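Local coordinates for PrgA (Enterococcus faecalis, PDB 6Z9K), which provides surface exclusion that protects against unwanted conjugation, the part described here being its CAP domain, which holds a magnesium ion, at residues 10-18 with 45-55; 118-129 with 138-148. All coordinates share one frame; numbering follows the deposited sequence. Where two conformers were deposited one is given.

Contact 1: 10-18 with 45-55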
# COMPACT_ATOMS: atom_id res chain seq x y z
N LEU A 10 12.18 5.47 17.86
CA LEU A 10 11.16 6.53 17.66
C LEU A 10 11.56 7.40 16.47
O LEU A 10 10.69 7.65 15.66
CB LEU A 10 10.94 7.33 18.95
CG LEU A 10 9.83 6.77 19.86
CD1 LEU A 10 9.86 7.45 21.22
CD2 LEU A 10 8.45 6.92 19.24
N LYS A 11 12.83 7.81 16.33
CA LYS A 11 13.25 8.68 15.19
C LYS A 11 13.01 7.94 13.85
O LYS A 11 12.69 8.64 12.85
CB LYS A 11 14.70 9.15 15.30
CG LYS A 11 15.77 8.11 14.99
CD LYS A 11 17.19 8.61 15.27
CE LYS A 11 17.45 8.88 16.74
NZ LYS A 11 18.90 9.00 17.02
N GLY A 12 13.14 6.61 13.87
CA GLY A 12 13.00 5.74 12.68
C GLY A 12 11.58 5.23 12.49
O GLY A 12 11.31 4.58 11.47
N HIS A 13 10.67 5.51 13.42
CA HIS A 13 9.29 4.96 13.39
C HIS A 13 8.60 5.55 12.18
O HIS A 13 8.54 6.79 12.08
CB HIS A 13 8.49 5.25 14.67
CG HIS A 13 7.22 4.48 14.80
ND1 HIS A 13 6.16 4.69 13.96
CD2 HIS A 13 6.82 3.51 15.67
CE1 HIS A 13 5.15 3.88 14.31
NE2 HIS A 13 5.54 3.16 15.36
N LYS A 14 8.06 4.70 11.30
CA LYS A 14 7.57 5.15 9.97
C LYS A 14 6.06 5.36 9.97
O LYS A 14 5.52 5.62 8.92
CB LYS A 14 8.03 4.14 8.92
CG LYS A 14 9.50 4.33 8.57
CD LYS A 14 10.11 3.16 7.94
CE LYS A 14 11.63 3.22 7.84
NZ LYS A 14 12.28 3.38 9.16
N GLY A 15 5.42 5.34 11.13
CA GLY A 15 3.97 5.56 11.23
C GLY A 15 3.58 6.87 10.57
O GLY A 15 4.32 7.88 10.66
N ILE A 16 2.43 6.86 9.92
CA ILE A 16 1.89 8.06 9.26
C ILE A 16 1.29 8.97 10.32
O ILE A 16 0.47 8.50 11.16
CB ILE A 16 0.92 7.67 8.14
CG1 ILE A 16 1.68 6.86 7.08
CG2 ILE A 16 0.29 8.90 7.53
CD1 ILE A 16 0.78 6.09 6.21
N ASN A 17 1.63 10.22 10.26
CA ASN A 17 1.14 11.18 11.28
C ASN A 17 -0.21 11.74 10.85
O ASN A 17 -0.30 12.33 9.76
CB ASN A 17 2.15 12.31 11.45
CG ASN A 17 3.49 11.79 11.89
OD1 ASN A 17 3.56 11.08 12.91
ND2 ASN A 17 4.54 12.07 11.12
N LEU A 18 -1.27 11.49 11.63
CA LEU A 18 -2.61 11.89 11.18
C LEU A 18 -2.84 13.31 11.64
O LEU A 18 -2.53 13.70 12.77
CB LEU A 18 -3.70 10.98 11.72
CG LEU A 18 -3.56 9.52 11.33
CD1 LEU A 18 -4.74 8.71 11.84
CD2 LEU A 18 -3.39 9.35 9.84
N MET A 45 3.63 17.35 7.77
CA MET A 45 3.95 16.55 8.97
C MET A 45 4.45 15.16 8.55
O MET A 45 4.97 14.44 9.40
CB MET A 45 2.72 16.44 9.88
CG MET A 45 2.37 17.77 10.54
SD MET A 45 3.70 18.31 11.66
CE MET A 45 4.29 19.78 10.83
N ASN A 46 4.32 14.81 7.26
CA ASN A 46 4.77 13.50 6.74
C ASN A 46 5.78 13.64 5.60
O ASN A 46 5.97 12.66 4.85
CB ASN A 46 3.56 12.69 6.28
CG ASN A 46 2.74 12.22 7.45
OD1 ASN A 46 3.18 11.36 8.21
ND2 ASN A 46 1.56 12.82 7.63
N LYS A 47 6.46 14.77 5.47
CA LYS A 47 7.34 14.98 4.30
C LYS A 47 8.66 14.22 4.45
O LYS A 47 9.25 13.91 3.40
CB LYS A 47 7.55 16.48 4.04
CG LYS A 47 8.43 17.19 5.03
CD LYS A 47 8.66 18.65 4.73
CE LYS A 47 9.85 19.22 5.47
NZ LYS A 47 9.84 20.70 5.36
N ASN A 48 9.12 13.98 5.68
CA ASN A 48 10.45 13.40 5.98
C ASN A 48 10.26 11.91 6.16
O ASN A 48 9.42 11.53 6.94
CB ASN A 48 11.11 14.03 7.20
CG ASN A 48 11.35 15.51 6.98
OD1 ASN A 48 10.70 16.36 7.58
ND2 ASN A 48 12.19 15.83 6.01
N PHE A 49 10.96 11.08 5.40
CA PHE A 49 11.01 9.62 5.64
C PHE A 49 11.80 9.33 6.90
O PHE A 49 13.02 9.58 6.95
CB PHE A 49 11.62 8.91 4.45
CG PHE A 49 11.54 7.41 4.54
CD1 PHE A 49 10.32 6.78 4.66
CD2 PHE A 49 12.68 6.64 4.47
CE1 PHE A 49 10.24 5.39 4.75
CE2 PHE A 49 12.59 5.26 4.54
CZ PHE A 49 11.38 4.65 4.69
N PRO A 50 11.16 8.79 7.95
CA PRO A 50 11.85 8.53 9.21
C PRO A 50 12.89 7.43 9.01
O PRO A 50 12.54 6.38 8.50
CB PRO A 50 10.73 8.10 10.16
CG PRO A 50 9.51 8.62 9.51
CD PRO A 50 9.74 8.45 8.03
N THR A 51 14.12 7.70 9.41
CA THR A 51 15.30 6.83 9.13
C THR A 51 16.03 6.44 10.42
O THR A 51 16.27 7.32 11.27
CB THR A 51 16.20 7.53 8.10
OG1 THR A 51 16.62 8.78 8.66
CG2 THR A 51 15.51 7.76 6.77
N SER A 52 16.32 5.15 10.60
CA SER A 52 17.19 4.62 11.69
C SER A 52 18.51 4.16 11.08
O SER A 52 18.65 4.28 9.84
CB SER A 52 16.49 3.49 12.40
OG SER A 52 16.46 2.33 11.59
N LYS A 53 19.48 3.68 11.87
CA LYS A 53 20.77 3.23 11.28
C LYS A 53 20.50 1.94 10.48
O LYS A 53 21.11 1.79 9.41
CB LYS A 53 21.90 3.14 12.31
CG LYS A 53 22.80 4.37 12.32
CD LYS A 53 23.72 4.53 13.54
CE LYS A 53 24.79 3.47 13.62
NZ LYS A 53 25.46 3.48 14.94
N GLU A 54 19.52 1.14 10.90
CA GLU A 54 19.07 -0.03 10.10
C GLU A 54 18.67 0.44 8.69
O GLU A 54 19.01 -0.25 7.71
CB GLU A 54 17.95 -0.76 10.85
CG GLU A 54 17.21 -1.83 10.04
CD GLU A 54 18.02 -3.00 9.51
OE1 GLU A 54 19.27 -3.02 9.70
OE2 GLU A 54 17.40 -3.90 8.89
N ASP A 55 17.98 1.57 8.55
CA ASP A 55 17.55 2.09 7.23
C ASP A 55 18.75 2.50 6.37
O ASP A 55 18.70 2.28 5.15
CB ASP A 55 16.59 3.27 7.36
CG ASP A 55 15.24 2.89 7.94
OD1 ASP A 55 14.56 1.98 7.36
OD2 ASP A 55 14.87 3.52 8.92
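Two torsions prepare this contact: K14 runs out extended and then turns at its last bond (chi4 58°), delivering NZ to D55 and P50, while N46 keeps CG anti to its carbonyl carbon (chi1 -71°) and lays its amide against the backbone of N17. The result is a loop-to-loop join that ends at a helix start carrying one half of a capping box: D55, third residue of helix 53-57, bonds back to the N-cap residue S52. D55 OD2 accepts from S52 N at 2.8 Å through its anti lone pair. K14 NZ meets D55 OD2 on the syn side, in a 2.6 Å salt bridge. The ammonium also donates to P50 O and, within its own segment, to G12 O. K14 CE lies 3.5 Å from F49 CZ. P50 CB is 3.2 Å from H13 O, with K11 O close by. At the other end of the contact N46 imitates a neighbouring strand: OD1 receives N17 N at 2.8 Å and ND2 gives to N17 O at 2.9 Å, both bonds nearly straight and on carbonyl lone pairs. N17 sends OD1 to K239, whereas its ND2 reaches M45 O at 3.0 Å, tilted 35° from that carbonyl's plane.

Contact 2: 118-129 with 138-148; sequences YMHDVIAINKAA and PGMNYYENLGG
H120 and E144 form the polar centre of this contact, the histidine ring being bonded at its edge and covered over one face. H120 CB lies 3.8 Å from E144 OE1. H120 ND1 donates to E144 OE1 at 2.7 Å, almost straight at 173°, in the ring plane and on the anti lone pair of the oxygen. H120 CE1 comes within 3.2 Å of E144 O and touches L146 CB, while CG, CD2 and NE2 lie under N141 ND2, 3.1 Å above the ring plane over its centre. N141 OD1 accepts from Y143 N (an Asx turn) and from E144 N (completing an Asx motif), while ND2 donates to E144 O. Water 1 ties E144 OE1 to D121 N, and OE2 is taken by H213. The imidazole is about 3 Å from the magnesium ion, whose site includes L146 and H185, and the YENL run 143-146 resembles the GEN motif of CAP proteins. I125 CG2 packs 3.8 Å from Y143 CD2. Loop 118-121 thus runs beside edge strand 144-148, and helix 122-132 packs mainly on loop 138-143, with helix 100-112 touching I125 and E144 and strand 211-217 pairing with 144-148.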
# COMPACT_ATOMS: atom_id res chain seq x y z
N TYR A 118 0.18 2.93 -17.89
CA TYR A 118 0.25 3.71 -16.63
C TYR A 118 -1.02 3.45 -15.83
O TYR A 118 -0.94 3.48 -14.65
CB TYR A 118 0.40 5.20 -16.89
CG TYR A 118 0.56 6.11 -15.69
CD1 TYR A 118 1.67 6.00 -14.83
CD2 TYR A 118 -0.34 7.14 -15.47
CE1 TYR A 118 1.88 6.89 -13.79
CE2 TYR A 118 -0.17 8.01 -14.41
CZ TYR A 118 0.93 7.88 -13.57
OH TYR A 118 1.12 8.73 -12.53
N MET A 119 -2.17 3.27 -16.46
CA MET A 119 -3.45 3.12 -15.71
C MET A 119 -3.59 1.67 -15.26
O MET A 119 -2.80 0.81 -15.64
CB MET A 119 -4.60 3.48 -16.63
CG MET A 119 -4.51 4.87 -17.15
SD MET A 119 -5.87 5.16 -18.30
CE MET A 119 -5.52 4.04 -19.65
N HIS A 120 -4.57 1.43 -14.39
CA HIS A 120 -4.98 0.05 -14.04
C HIS A 120 -5.11 -0.79 -15.31
O HIS A 120 -5.79 -0.36 -16.24
CB HIS A 120 -6.29 0.01 -13.29
CG HIS A 120 -6.29 0.81 -12.03
ND1 HIS A 120 -5.47 0.53 -10.97
CD2 HIS A 120 -6.94 1.95 -11.71
CE1 HIS A 120 -5.73 1.39 -9.96
NE2 HIS A 120 -6.62 2.27 -10.42
N ASP A 121 -4.58 -2.01 -15.28
CA ASP A 121 -4.77 -2.99 -16.38
C ASP A 121 -5.93 -3.89 -15.95
O ASP A 121 -5.72 -4.84 -15.21
CB ASP A 121 -3.47 -3.74 -16.63
CG ASP A 121 -3.56 -4.69 -17.83
OD1 ASP A 121 -4.71 -5.06 -18.23
OD2 ASP A 121 -2.49 -5.05 -18.36
N VAL A 122 -7.13 -3.49 -16.29
CA VAL A 122 -8.34 -4.20 -15.79
C VAL A 122 -8.36 -5.61 -16.35
O VAL A 122 -8.84 -6.47 -15.70
CB VAL A 122 -9.66 -3.45 -16.07
CG1 VAL A 122 -9.65 -2.10 -15.33
CG2 VAL A 122 -9.94 -3.20 -17.51
N ILE A 123 -7.85 -5.85 -17.55
CA ILE A 123 -7.81 -7.23 -18.11
C ILE A 123 -6.89 -8.07 -17.23
O ILE A 123 -7.25 -9.20 -16.86
CB ILE A 123 -7.31 -7.22 -19.55
CG1 ILE A 123 -8.38 -6.59 -20.43
CG2 ILE A 123 -6.94 -8.63 -19.98
CD1 ILE A 123 -7.98 -6.40 -21.81
N ALA A 124 -5.75 -7.54 -16.85
CA ALA A 124 -4.79 -8.22 -15.97
C ALA A 124 -5.42 -8.49 -14.60
O ALA A 124 -5.25 -9.59 -14.02
CB ALA A 124 -3.56 -7.39 -15.77
N ILE A 125 -6.09 -7.49 -14.02
CA ILE A 125 -6.64 -7.64 -12.67
C ILE A 125 -7.70 -8.74 -12.66
O ILE A 125 -7.67 -9.59 -11.76
CB ILE A 125 -7.18 -6.27 -12.20
CG1 ILE A 125 -6.03 -5.26 -12.03
CG2 ILE A 125 -7.98 -6.42 -10.92
CD1 ILE A 125 -6.49 -3.80 -11.96
N ASN A 126 -8.62 -8.72 -13.61
CA ASN A 126 -9.68 -9.74 -13.67
C ASN A 126 -9.14 -11.13 -14.04
O ASN A 126 -9.64 -12.11 -13.49
CB ASN A 126 -10.77 -9.29 -14.61
CG ASN A 126 -11.57 -8.17 -13.97
OD1 ASN A 126 -12.04 -8.34 -12.86
ND2 ASN A 126 -11.74 -7.04 -14.66
N LYS A 127 -8.10 -11.18 -14.86
CA LYS A 127 -7.52 -12.50 -15.19
C LYS A 127 -6.89 -13.08 -13.92
O LYS A 127 -7.07 -14.29 -13.61
CB LYS A 127 -6.47 -12.36 -16.28
CG LYS A 127 -5.84 -13.65 -16.76
CD LYS A 127 -4.76 -13.41 -17.82
CE LYS A 127 -4.44 -14.64 -18.63
NZ LYS A 127 -3.72 -15.70 -17.86
N ALA A 128 -6.11 -12.31 -13.21
CA ALA A 128 -5.51 -12.71 -11.93
C ALA A 128 -6.62 -13.09 -10.94
O ALA A 128 -6.49 -14.06 -10.21
CB ALA A 128 -4.63 -11.60 -11.37
N ALA A 129 -7.67 -12.29 -10.88
CA ALA A 129 -8.76 -12.56 -9.93
C ALA A 129 -9.33 -13.95 -10.23
O ALA A 129 -9.40 -14.81 -9.33
CB ALA A 129 -9.80 -11.49 -10.04
N PRO A 138 -15.84 -7.17 -15.02
CA PRO A 138 -15.36 -6.85 -16.37
C PRO A 138 -15.26 -5.34 -16.61
O PRO A 138 -16.20 -4.63 -16.30
CB PRO A 138 -16.45 -7.49 -17.22
CG PRO A 138 -16.81 -8.73 -16.42
CD PRO A 138 -16.92 -8.16 -15.02
N GLY A 139 -14.07 -4.88 -16.99
CA GLY A 139 -13.81 -3.46 -17.31
C GLY A 139 -13.54 -2.58 -16.11
O GLY A 139 -13.25 -1.38 -16.33
N MET A 140 -13.65 -3.11 -14.89
CA MET A 140 -13.56 -2.34 -13.65
C MET A 140 -12.39 -2.87 -12.84
O MET A 140 -11.92 -4.03 -13.04
CB MET A 140 -14.84 -2.46 -12.80
CG MET A 140 -16.09 -2.30 -13.59
SD MET A 140 -16.26 -0.63 -14.18
CE MET A 140 -16.56 0.27 -12.66
N ASN A 141 -12.02 -2.08 -11.88
CA ASN A 141 -10.96 -2.44 -10.91
C ASN A 141 -11.49 -2.17 -9.50
O ASN A 141 -11.59 -1.02 -9.12
CB ASN A 141 -9.72 -1.59 -11.16
CG ASN A 141 -8.86 -1.54 -9.93
OD1 ASN A 141 -8.61 -2.58 -9.31
ND2 ASN A 141 -8.40 -0.34 -9.60
N TYR A 142 -11.78 -3.20 -8.72
CA TYR A 142 -12.07 -3.00 -7.28
C TYR A 142 -11.03 -3.71 -6.43
O TYR A 142 -11.33 -3.97 -5.27
CB TYR A 142 -13.42 -3.56 -6.86
CG TYR A 142 -14.56 -2.98 -7.64
CD1 TYR A 142 -14.59 -1.62 -7.94
CD2 TYR A 142 -15.58 -3.79 -8.07
CE1 TYR A 142 -15.63 -1.08 -8.70
CE2 TYR A 142 -16.66 -3.24 -8.76
CZ TYR A 142 -16.65 -1.90 -9.12
OH TYR A 142 -17.69 -1.39 -9.86
N TYR A 143 -9.82 -3.92 -6.91
CA TYR A 143 -8.78 -4.64 -6.14
C TYR A 143 -7.52 -3.80 -5.92
O TYR A 143 -6.84 -4.06 -4.95
CB TYR A 143 -8.40 -5.92 -6.88
CG TYR A 143 -9.47 -6.98 -6.85
CD1 TYR A 143 -9.79 -7.63 -5.69
CD2 TYR A 143 -10.18 -7.32 -8.01
CE1 TYR A 143 -10.77 -8.60 -5.64
CE2 TYR A 143 -11.14 -8.31 -7.98
CZ TYR A 143 -11.43 -8.97 -6.80
OH TYR A 143 -12.37 -9.94 -6.75
N GLU A 144 -7.19 -2.90 -6.87
CA GLU A 144 -5.85 -2.29 -6.93
C GLU A 144 -5.85 -0.79 -6.65
O GLU A 144 -6.66 -0.03 -7.21
CB GLU A 144 -5.28 -2.58 -8.33
CG GLU A 144 -3.94 -1.91 -8.60
CD GLU A 144 -3.40 -2.28 -9.97
OE1 GLU A 144 -3.74 -1.60 -10.93
OE2 GLU A 144 -2.71 -3.32 -10.00
N ASN A 145 -4.89 -0.35 -5.84
CA ASN A 145 -4.41 1.05 -5.76
C ASN A 145 -2.99 1.04 -6.33
O ASN A 145 -2.14 0.32 -5.85
CB ASN A 145 -4.52 1.56 -4.32
CG ASN A 145 -5.97 1.76 -3.93
OD1 ASN A 145 -6.60 2.74 -4.34
ND2 ASN A 145 -6.51 0.84 -3.12
N LEU A 146 -2.77 1.82 -7.38
CA LEU A 146 -1.53 1.74 -8.16
C LEU A 146 -0.73 3.03 -7.98
O LEU A 146 -1.27 4.10 -8.15
CB LEU A 146 -1.95 1.53 -9.63
CG LEU A 146 -0.89 1.32 -10.67
CD1 LEU A 146 -0.08 0.07 -10.40
CD2 LEU A 146 -1.56 1.26 -12.04
N GLY A 147 0.54 2.88 -7.65
CA GLY A 147 1.48 4.00 -7.59
C GLY A 147 2.50 3.92 -8.68
O GLY A 147 3.28 3.01 -8.68
N GLY A 148 2.51 4.88 -9.61
CA GLY A 148 3.48 4.84 -10.70
C GLY A 148 4.42 6.02 -10.62
O GLY A 148 3.96 6.98 -10.10
O HOH W 1 -2.69 -2.96 -13.22
O HOH W 2 -11.67 -5.90 -11.08
O HOH W 3 -11.66 -6.23 -17.82

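The contacts follow one another along the chain of the CAP domain: contact 1 closes before contact 2 opens. They lie on opposite sides of the chain's centre, their own centres 30 Å apart and their nearest atoms about 13 Å apart, and they share no helix or strand. Contact 1 packs the N-terminal loop on the chain leading into helix 53-57, beside helices 70-90, 160-176 and 239-245, with R168 of helix 160-176 bonding to both of its segments. Contact 2 belongs to the three-stranded antiparallel sheet and helix 122-132. It supplies L146 to the magnesium site, which H185 of helix 184-189 also lines; the side chain of H185 is about 12 Å from that of I16 in contact 1.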